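Local coordinates for protein hydrolase, haloacid dehalogenase-like family (Pseudomonas syringae pv. tomato, PDB 3S6J) that probably acts as a metal-dependent sugar phosphatase of the haloacid dehalogenase-like family, with calcium bound in its active-site region, at residues Pro5-Phe9 and Asp220-Ser224; Thr186-Ser192 and Leu206-Pro212. One frame throughout, in Å; residues are numbered along the deposited sequence.

Contact 1 and contact 2 both bear on the parallel sheet of the haloacid dehalogenase-like domain, with centres about 14 Å apart. Contact 1 is a surface contact: the last modelled residues lie against the lead-in to central strand 8-11, held by two hydrogen bonds and little apolar area. Contact 2, partly buried, pairs strand 186-190 with outermost strand 207-209 through a ladder of backbone bonds, with aliphatic groups on both sides. Residues 220-224, which contact 1 joins to the first modelled residues, also rest on contact 2: Ile222 CG1 packs 3.3 Å from Val188 CG2, and Glu221 OE1 lies 2.7 Å from Tyr209 OH, a probable hydrogen bond.

Contact 1 of 2, residues Pro5-Phe9 and Asp220-Ser224; sequences PQTSF and DEIAS
Ser224 and Thr7 meet through a pair of reciprocal hydrogen bonds, one between backbones and one using a side chain. Thr7 N donates to Ser224 O at 3.1 Å; the bond is nearly straight (172°), and the donor lies in the carbonyl plane. In return Ser224 N donates to Thr7 OG1, also at 3.1 Å and with an N-H...O angle of 176°. The threonine hydroxyl therefore stands in for the carbonyl that Thr7 would offer in an antiparallel hydrogen-bonded pair. It can do so because OG1 stands beside Thr7's own backbone N (chi1 -69°), which brings the donor and the acceptor of this residue to the same partner. Beside this pair of bonds the contacts are van der Waals only: Gln6 CG passes 3.6 Å from Ser224 O.

Ala223 supplies the apolar part. Its CB meets the far end of the Phe9 ring obliquely, 3.5 Å from CZ and 4.0 Å from CE2. From within the same segment as the ring, Thr7 CG2 sits against one ring face, 3.4 Å above the plane and offset toward the rim, so Thr7 serves the polar and the apolar half at once. Beyond the contact, Phe9 packs on Leu168 and Ile170 of the neighbouring strand 167-171.

Residues 8 and 9 open strand 8-11, a central strand of the Rossmann-like sheet of the haloacid dehalogenase fold, which leads on to the calcium ligands Asp12 and Asp14. The contact sits at the other end of that strand, with the side chain of Phe9 about 11 Å from that of Asp12. Two almost linear bonds between the same two residues set the spacing of Ser224 against Thr7 and would restrain its rotation, whereas the single methyl of Ala223 adds only a modest apolar contribution.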
ATOM      1  N   PRO E   5      19.744 -21.238 -24.173  1.00 57.52           N
ATOM      2  CA  PRO E   5      20.253 -20.167 -23.304  1.00 58.20           C
ATOM      3  C   PRO E   5      19.434 -20.049 -22.020  1.00 55.20           C
ATOM      4  O   PRO E   5      18.437 -19.326 -21.993  1.00 54.31           O
ATOM      5  CB  PRO E   5      20.073 -18.910 -24.162  1.00 59.18           C
ATOM      6  CG  PRO E   5      20.148 -19.410 -25.577  1.00 58.36           C
ATOM      7  CD  PRO E   5      19.522 -20.780 -25.558  1.00 59.27           C
ATOM      8  N   GLN E   6      19.849 -20.756 -20.975  1.00 53.55           N
ATOM      9  CA  GLN E   6      19.098 -20.769 -19.723  1.00 51.41           C
ATOM     10  C   GLN E   6      18.966 -19.367 -19.099  1.00 49.13           C
ATOM     11  O   GLN E   6      19.897 -18.558 -19.124  1.00 48.47           O
ATOM     12  CB  GLN E   6      19.689 -21.781 -18.731  1.00 51.20           C
ATOM     13  CG  GLN E   6      18.915 -23.116 -18.624  1.00 53.69           C
ATOM     14  CD  GLN E   6      19.162 -24.087 -19.787  1.00 59.17           C
ATOM     15  OE1 GLN E   6      20.217 -24.061 -20.426  1.00 60.83           O
ATOM     16  NE2 GLN E   6      18.185 -24.960 -20.052  1.00 54.40           N
ATOM     17  N   THR E   7      17.786 -19.084 -18.560  1.00 46.26           N
ATOM     18  CA  THR E   7      17.511 -17.798 -17.946  1.00 44.39           C
ATOM     19  C   THR E   7      18.314 -17.590 -16.661  1.00 43.50           C
ATOM     20  O   THR E   7      18.488 -18.525 -15.866  1.00 45.01           O
ATOM     21  CB  THR E   7      16.010 -17.648 -17.643  1.00 43.01           C
ATOM     22  OG1 THR E   7      15.296 -17.525 -18.882  1.00 43.57           O
ATOM     23  CG2 THR E   7      15.758 -16.404 -16.783  1.00 41.35           C
ATOM     24  N   SER E   8      18.822 -16.373 -16.490  1.00 40.99           N
ATOM     25  CA  SER E   8      19.454 -15.943 -15.241  1.00 42.97           C
ATOM     26  C   SER E   8      18.541 -14.931 -14.538  1.00 40.40           C
ATOM     27  O   SER E   8      17.809 -14.189 -15.201  1.00 40.21           O
ATOM     28  CB  SER E   8      20.834 -15.340 -15.514  1.00 43.33           C
ATOM     29  OG  SER E   8      21.708 -16.315 -16.053  1.00 41.00           O
ATOM     30  N   PHE E   9      18.584 -14.901 -13.208  1.00 38.04           N
ATOM     31  CA  PHE E   9      17.552 -14.221 -12.438  1.00 35.84           C
ATOM     32  C   PHE E   9      18.073 -13.094 -11.559  1.00 38.59           C
ATOM     33  O   PHE E   9      18.976 -13.286 -10.737  1.00 39.57           O
ATOM     34  CB  PHE E   9      16.793 -15.228 -11.569  1.00 36.77           C
ATOM     35  CG  PHE E   9      15.938 -16.183 -12.353  1.00 39.96           C
ATOM     36  CD1 PHE E   9      16.512 -17.237 -13.060  1.00 40.16           C
ATOM     37  CD2 PHE E   9      14.561 -16.036 -12.382  1.00 38.82           C
ATOM     38  CE1 PHE E   9      15.715 -18.129 -13.786  1.00 42.10           C
ATOM     39  CE2 PHE E   9      13.763 -16.917 -13.105  1.00 39.15           C
ATOM     40  CZ  PHE E   9      14.342 -17.964 -13.812  1.00 40.91           C
ATOM     41  N   ASP E 220       7.358 -21.497 -16.142  1.00 36.37           N
ATOM     42  CA  ASP E 220       7.473 -21.846 -17.563  1.00 37.67           C
ATOM     43  C   ASP E 220       6.995 -20.755 -18.516  1.00 36.43           C
ATOM     44  O   ASP E 220       7.521 -20.633 -19.617  1.00 37.53           O
ATOM     45  CB  ASP E 220       6.711 -23.137 -17.870  1.00 37.94           C
ATOM     46  CG  ASP E 220       7.327 -24.341 -17.191  1.00 43.50           C
ATOM     47  OD1 ASP E 220       8.579 -24.383 -17.092  1.00 41.47           O
ATOM     48  OD2 ASP E 220       6.557 -25.239 -16.756  1.00 49.03           O
ATOM     49  N   GLU E 221       5.984 -19.993 -18.105  1.00 35.51           N
ATOM     50  CA  GLU E 221       5.444 -18.903 -18.925  1.00 34.68           C
ATOM     51  C   GLU E 221       6.516 -17.871 -19.241  1.00 34.90           C
ATOM     52  O   GLU E 221       6.417 -17.116 -20.216  1.00 34.08           O
ATOM     53  CB  GLU E 221       4.308 -18.174 -18.194  1.00 33.57           C
ATOM     54  CG  GLU E 221       3.013 -18.982 -18.007  1.00 34.25           C
ATOM     55  CD  GLU E 221       1.871 -18.134 -17.430  1.00 35.18           C
ATOM     56  OE1 GLU E 221       2.143 -17.090 -16.781  1.00 31.30           O
ATOM     57  OE2 GLU E 221       0.694 -18.517 -17.619  1.00 37.00           O
ATOM     58  N   ILE E 222       7.550 -17.835 -18.415  1.00 33.63           N
ATOM     59  CA  ILE E 222       8.342 -16.638 -18.357  1.00 34.27           C
ATOM     60  C   ILE E 222       9.852 -16.871 -18.299  1.00 35.59           C
ATOM     61  O   ILE E 222      10.633 -15.934 -18.494  1.00 37.07           O
ATOM     62  CB  ILE E 222       7.846 -15.753 -17.168  1.00 36.18           C
ATOM     63  CG1 ILE E 222       8.223 -14.300 -17.418  1.00 34.54           C
ATOM     64  CG2 ILE E 222       8.318 -16.322 -15.784  1.00 34.66           C
ATOM     65  CD1 ILE E 222       7.769 -13.792 -18.778  1.00 33.37           C
ATOM     66  N   ALA E 223      10.263 -18.113 -18.040  1.00 35.46           N
ATOM     67  CA  ALA E 223      11.688 -18.447 -17.927  1.00 37.67           C
ATOM     68  C   ALA E 223      12.041 -19.756 -18.648  1.00 36.82           C
ATOM     69  O   ALA E 223      11.202 -20.637 -18.788  1.00 36.43           O
ATOM     70  CB  ALA E 223      12.120 -18.504 -16.448  1.00 33.93           C
ATOM     71  N   SER E 224      13.284 -19.859 -19.116  1.00 39.31           N
ATOM     72  CA  SER E 224      13.777 -21.071 -19.774  1.00 41.99           C
ATOM     73  C   SER E 224      14.669 -21.851 -18.819  1.00 43.68           C
ATOM     74  O   SER E 224      15.752 -21.365 -18.465  1.00 43.95           O
ATOM     75  CB  SER E 224      14.601 -20.715 -21.012  1.00 40.05           C
ATOM     76  OG  SER E 224      13.826 -20.029 -21.969  1.00 38.12           O
TER

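Contact 2 of 2, residues Thr186-Ser192 and Leu206-Pro212; sequences TGVGLLS and LRVYEDP
Val188 CG1 reaches the edge of the Tyr209 ring, close to its plane, 3.7 Å from CD2. A chi1 of 164° sets this branch opposite the valine's N and turns it toward strand 207-209. On the same face of the sheet Leu190 passes Pro212 at about a right angle, its CD2 4.1 Å from the proline CD. On the face that carries Val208, Leu191, just past the end of its strand, leans back so that its CD2 meets Val208 CG1 at 3.6 Å. Strands 186-190 and 207-209 run parallel, their axes 26° apart, and with helix 197-202 as the connection in sequence form a beta-alpha-beta unit at the margin of the Rossmann-like sheet. Their bonds alternate as parallel pairing requires: Gly189 N donates to Arg207 O at 3.0 Å, Tyr209 N to Gly189 O at 2.8 Å, and Leu191 N to Tyr209 O at 2.9 Å, the last bent to 147°. Leu206 N binds Gly187 O at 2.8 Å. Farther out, Arg207 folds back, NE donating to Leu206 O. At the other end Asp211 caps the following helix through Asp214 N, while Glu210 OE1 and Asp211 OD2 form salt bridges with Arg43 of the second subunit.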
ATOM      1  N   THR E 186      13.966  -8.350 -19.307  1.00 34.49           N
ATOM      2  CA  THR E 186      12.558  -8.703 -19.243  1.00 32.46           C
ATOM      3  C   THR E 186      12.107  -8.568 -17.814  1.00 31.37           C
ATOM      4  O   THR E 186      12.691  -9.168 -16.925  1.00 31.77           O
ATOM      5  CB  THR E 186      12.326 -10.126 -19.717  1.00 32.32           C
ATOM      6  OG1 THR E 186      12.851 -10.260 -21.040  1.00 32.64           O
ATOM      7  CG2 THR E 186      10.828 -10.462 -19.699  1.00 28.06           C
ATOM      8  N   GLY E 187      11.080  -7.755 -17.600  1.00 31.32           N
ATOM      9  CA  GLY E 187      10.610  -7.457 -16.265  1.00 30.45           C
ATOM     10  C   GLY E 187       9.345  -8.209 -15.928  1.00 29.35           C
ATOM     11  O   GLY E 187       8.422  -8.322 -16.745  1.00 29.46           O
ATOM     12  N   VAL E 188       9.313  -8.735 -14.713  1.00 30.95           N
ATOM     13  CA  VAL E 188       8.170  -9.475 -14.191  1.00 29.51           C
ATOM     14  C   VAL E 188       7.840  -8.897 -12.820  1.00 30.14           C
ATOM     15  O   VAL E 188       8.737  -8.734 -11.976  1.00 30.41           O
ATOM     16  CB  VAL E 188       8.485 -10.976 -14.077  1.00 31.05           C
ATOM     17  CG1 VAL E 188       7.467 -11.680 -13.194  1.00 28.70           C
ATOM     18  CG2 VAL E 188       8.521 -11.606 -15.466  1.00 34.16           C
ATOM     19  N   GLY E 189       6.567  -8.565 -12.605  1.00 27.63           N
ATOM     20  CA  GLY E 189       6.169  -7.861 -11.401  1.00 29.35           C
ATOM     21  C   GLY E 189       5.391  -8.723 -10.422  1.00 28.70           C
ATOM     22  O   GLY E 189       4.629  -9.603 -10.845  1.00 28.10           O
ATOM     23  N   LEU E 190       5.587  -8.458  -9.130  1.00 25.04           N
ATOM     24  CA  LEU E 190       4.884  -9.147  -8.040  1.00 27.01           C
ATOM     25  C   LEU E 190       4.005  -8.165  -7.275  1.00 27.91           C
ATOM     26  O   LEU E 190       4.407  -7.013  -7.023  1.00 26.53           O
ATOM     27  CB  LEU E 190       5.884  -9.769  -7.064  1.00 25.32           C
ATOM     28  CG  LEU E 190       6.429 -11.183  -7.311  1.00 31.87           C
ATOM     29  CD1 LEU E 190       6.717 -11.431  -8.758  1.00 30.42           C
ATOM     30  CD2 LEU E 190       7.655 -11.516  -6.425  1.00 30.53           C
ATOM     31  N   LEU E 191       2.819  -8.623  -6.883  1.00 28.23           N
ATOM     32  CA  LEU E 191       1.879  -7.802  -6.129  1.00 27.69           C
ATOM     33  C   LEU E 191       2.240  -7.680  -4.641  1.00 29.01           C
ATOM     34  O   LEU E 191       1.594  -6.925  -3.899  1.00 29.76           O
ATOM     35  CB  LEU E 191       0.456  -8.360  -6.268  1.00 28.80           C
ATOM     36  CG  LEU E 191      -0.086  -8.549  -7.694  1.00 30.76           C
ATOM     37  CD1 LEU E 191      -1.506  -9.122  -7.645  1.00 26.04           C
ATOM     38  CD2 LEU E 191      -0.065  -7.215  -8.459  1.00 27.62           C
ATOM     39  N   SER E 192       3.272  -8.405  -4.211  1.00 28.36           N
ATOM     40  CA  SER E 192       3.567  -8.543  -2.781  1.00 29.92           C
ATOM     41  C   SER E 192       4.160  -7.280  -2.120  1.00 30.74           C
ATOM     42  O   SER E 192       4.280  -7.210  -0.884  1.00 29.04           O
ATOM     43  CB  SER E 192       4.436  -9.782  -2.515  1.00 28.55           C
ATOM     44  OG  SER E 192       5.496  -9.893  -3.448  1.00 27.96           O
ATOM     45  N   LEU E 206       6.106  -7.565 -18.051  1.00 28.21           N
ATOM     46  CA  LEU E 206       5.610  -8.440 -19.112  1.00 26.74           C
ATOM     47  C   LEU E 206       4.557  -9.406 -18.576  1.00 29.31           C
ATOM     48  O   LEU E 206       3.601  -9.732 -19.280  1.00 26.65           O
ATOM     49  CB  LEU E 206       6.750  -9.219 -19.780  1.00 26.33           C
ATOM     50  CG  LEU E 206       6.335 -10.169 -20.926  1.00 29.47           C
ATOM     51  CD1 LEU E 206       5.703  -9.404 -22.110  1.00 28.07           C
ATOM     52  CD2 LEU E 206       7.518 -10.972 -21.415  1.00 26.13           C
ATOM     53  N   ARG E 207       4.758  -9.866 -17.335  1.00 27.65           N
ATOM     54  CA  ARG E 207       3.788 -10.674 -16.602  1.00 26.41           C
ATOM     55  C   ARG E 207       3.749 -10.136 -15.188  1.00 28.55           C
ATOM     56  O   ARG E 207       4.722  -9.558 -14.705  1.00 29.33           O
ATOM     57  CB  ARG E 207       4.233 -12.139 -16.521  1.00 27.41           C
ATOM     58  CG  ARG E 207       4.269 -12.890 -17.846  1.00 28.48           C
ATOM     59  CD  ARG E 207       2.879 -13.263 -18.289  1.00 26.21           C
ATOM     60  NE  ARG E 207       2.220 -12.133 -18.920  1.00 24.79           N
ATOM     61  CZ  ARG E 207       0.983 -12.161 -19.405  1.00 27.99           C
ATOM     62  NH1 ARG E 207       0.249 -13.279 -19.340  1.00 25.20           N
ATOM     63  NH2 ARG E 207       0.481 -11.066 -19.967  1.00 27.73           N
ATOM     64  N   VAL E 208       2.634 -10.338 -14.511  1.00 26.77           N
ATOM     65  CA  VAL E 208       2.542  -9.990 -13.115  1.00 28.26           C
ATOM     66  C   VAL E 208       1.972 -11.173 -12.305  1.00 28.51           C
ATOM     67  O   VAL E 208       0.966 -11.754 -12.682  1.00 25.11           O
ATOM     68  CB  VAL E 208       1.661  -8.749 -12.924  1.00 28.93           C
ATOM     69  CG1 VAL E 208       1.246  -8.608 -11.452  1.00 26.83           C
ATOM     70  CG2 VAL E 208       2.371  -7.501 -13.458  1.00 26.52           C
ATOM     71  N   TYR E 209       2.638 -11.520 -11.204  1.00 27.70           N
ATOM     72  CA  TYR E 209       2.192 -12.593 -10.328  1.00 27.65           C
ATOM     73  C   TYR E 209       1.954 -12.076  -8.918  1.00 29.10           C
ATOM     74  O   TYR E 209       2.452 -10.996  -8.537  1.00 29.30           O
ATOM     75  CB  TYR E 209       3.233 -13.710 -10.323  1.00 29.03           C
ATOM     76  CG  TYR E 209       3.475 -14.231 -11.718  1.00 30.50           C
ATOM     77  CD1 TYR E 209       2.504 -14.996 -12.379  1.00 31.21           C
ATOM     78  CD2 TYR E 209       4.646 -13.942 -12.383  1.00 28.84           C
ATOM     79  CE1 TYR E 209       2.702 -15.463 -13.656  1.00 27.87           C
ATOM     80  CE2 TYR E 209       4.852 -14.401 -13.674  1.00 31.81           C
ATOM     81  CZ  TYR E 209       3.876 -15.159 -14.295  1.00 29.71           C
ATOM     82  OH  TYR E 209       4.096 -15.596 -15.568  1.00 32.61           O
ATOM     83  N   GLU E 210       1.212 -12.840  -8.125  1.00 27.39           N
ATOM     84  CA  GLU E 210       0.929 -12.419  -6.759  1.00 29.15           C
ATOM     85  C   GLU E 210       2.174 -12.285  -5.910  1.00 29.62           C
ATOM     86  O   GLU E 210       2.398 -11.251  -5.265  1.00 26.73           O
ATOM     87  CB  GLU E 210      -0.035 -13.375  -6.090  1.00 28.87           C
ATOM     88  CG  GLU E 210      -1.394 -13.334  -6.732  1.00 32.07           C
ATOM     89  CD  GLU E 210      -2.385 -14.220  -6.027  1.00 37.73           C
ATOM     90  OE1 GLU E 210      -1.954 -15.179  -5.352  1.00 35.49           O
ATOM     91  OE2 GLU E 210      -3.600 -13.953  -6.146  1.00 43.83           O
ATOM     92  N   ASP E 211       2.974 -13.342  -5.917  1.00 28.77           N
ATOM     93  CA  ASP E 211       4.073 -13.483  -4.988  1.00 28.66           C
ATOM     94  C   ASP E 211       5.028 -14.562  -5.539  1.00 29.93           C
ATOM     95  O   ASP E 211       4.810 -15.072  -6.633  1.00 26.85           O
ATOM     96  CB  ASP E 211       3.540 -13.770  -3.565  1.00 27.32           C
ATOM     97  CG  ASP E 211       2.604 -14.992  -3.510  1.00 30.66           C
ATOM     98  OD1 ASP E 211       2.727 -15.870  -4.392  1.00 31.21           O
ATOM     99  OD2 ASP E 211       1.743 -15.076  -2.601  1.00 27.38           O
ATOM    100  N   PRO E 212       6.124 -14.863  -4.817  1.00 31.47           N
ATOM    101  CA  PRO E 212       7.090 -15.806  -5.398  1.00 29.72           C
ATOM    102  C   PRO E 212       6.477 -17.174  -5.688  1.00 30.89           C
ATOM    103  O   PRO E 212       6.858 -17.795  -6.676  1.00 32.05           O
ATOM    104  CB  PRO E 212       8.179 -15.908  -4.326  1.00 31.09           C
ATOM    105  CG  PRO E 212       8.074 -14.592  -3.568  1.00 31.16           C
ATOM    106  CD  PRO E 212       6.618 -14.234  -3.577  1.00 28.25           C
TER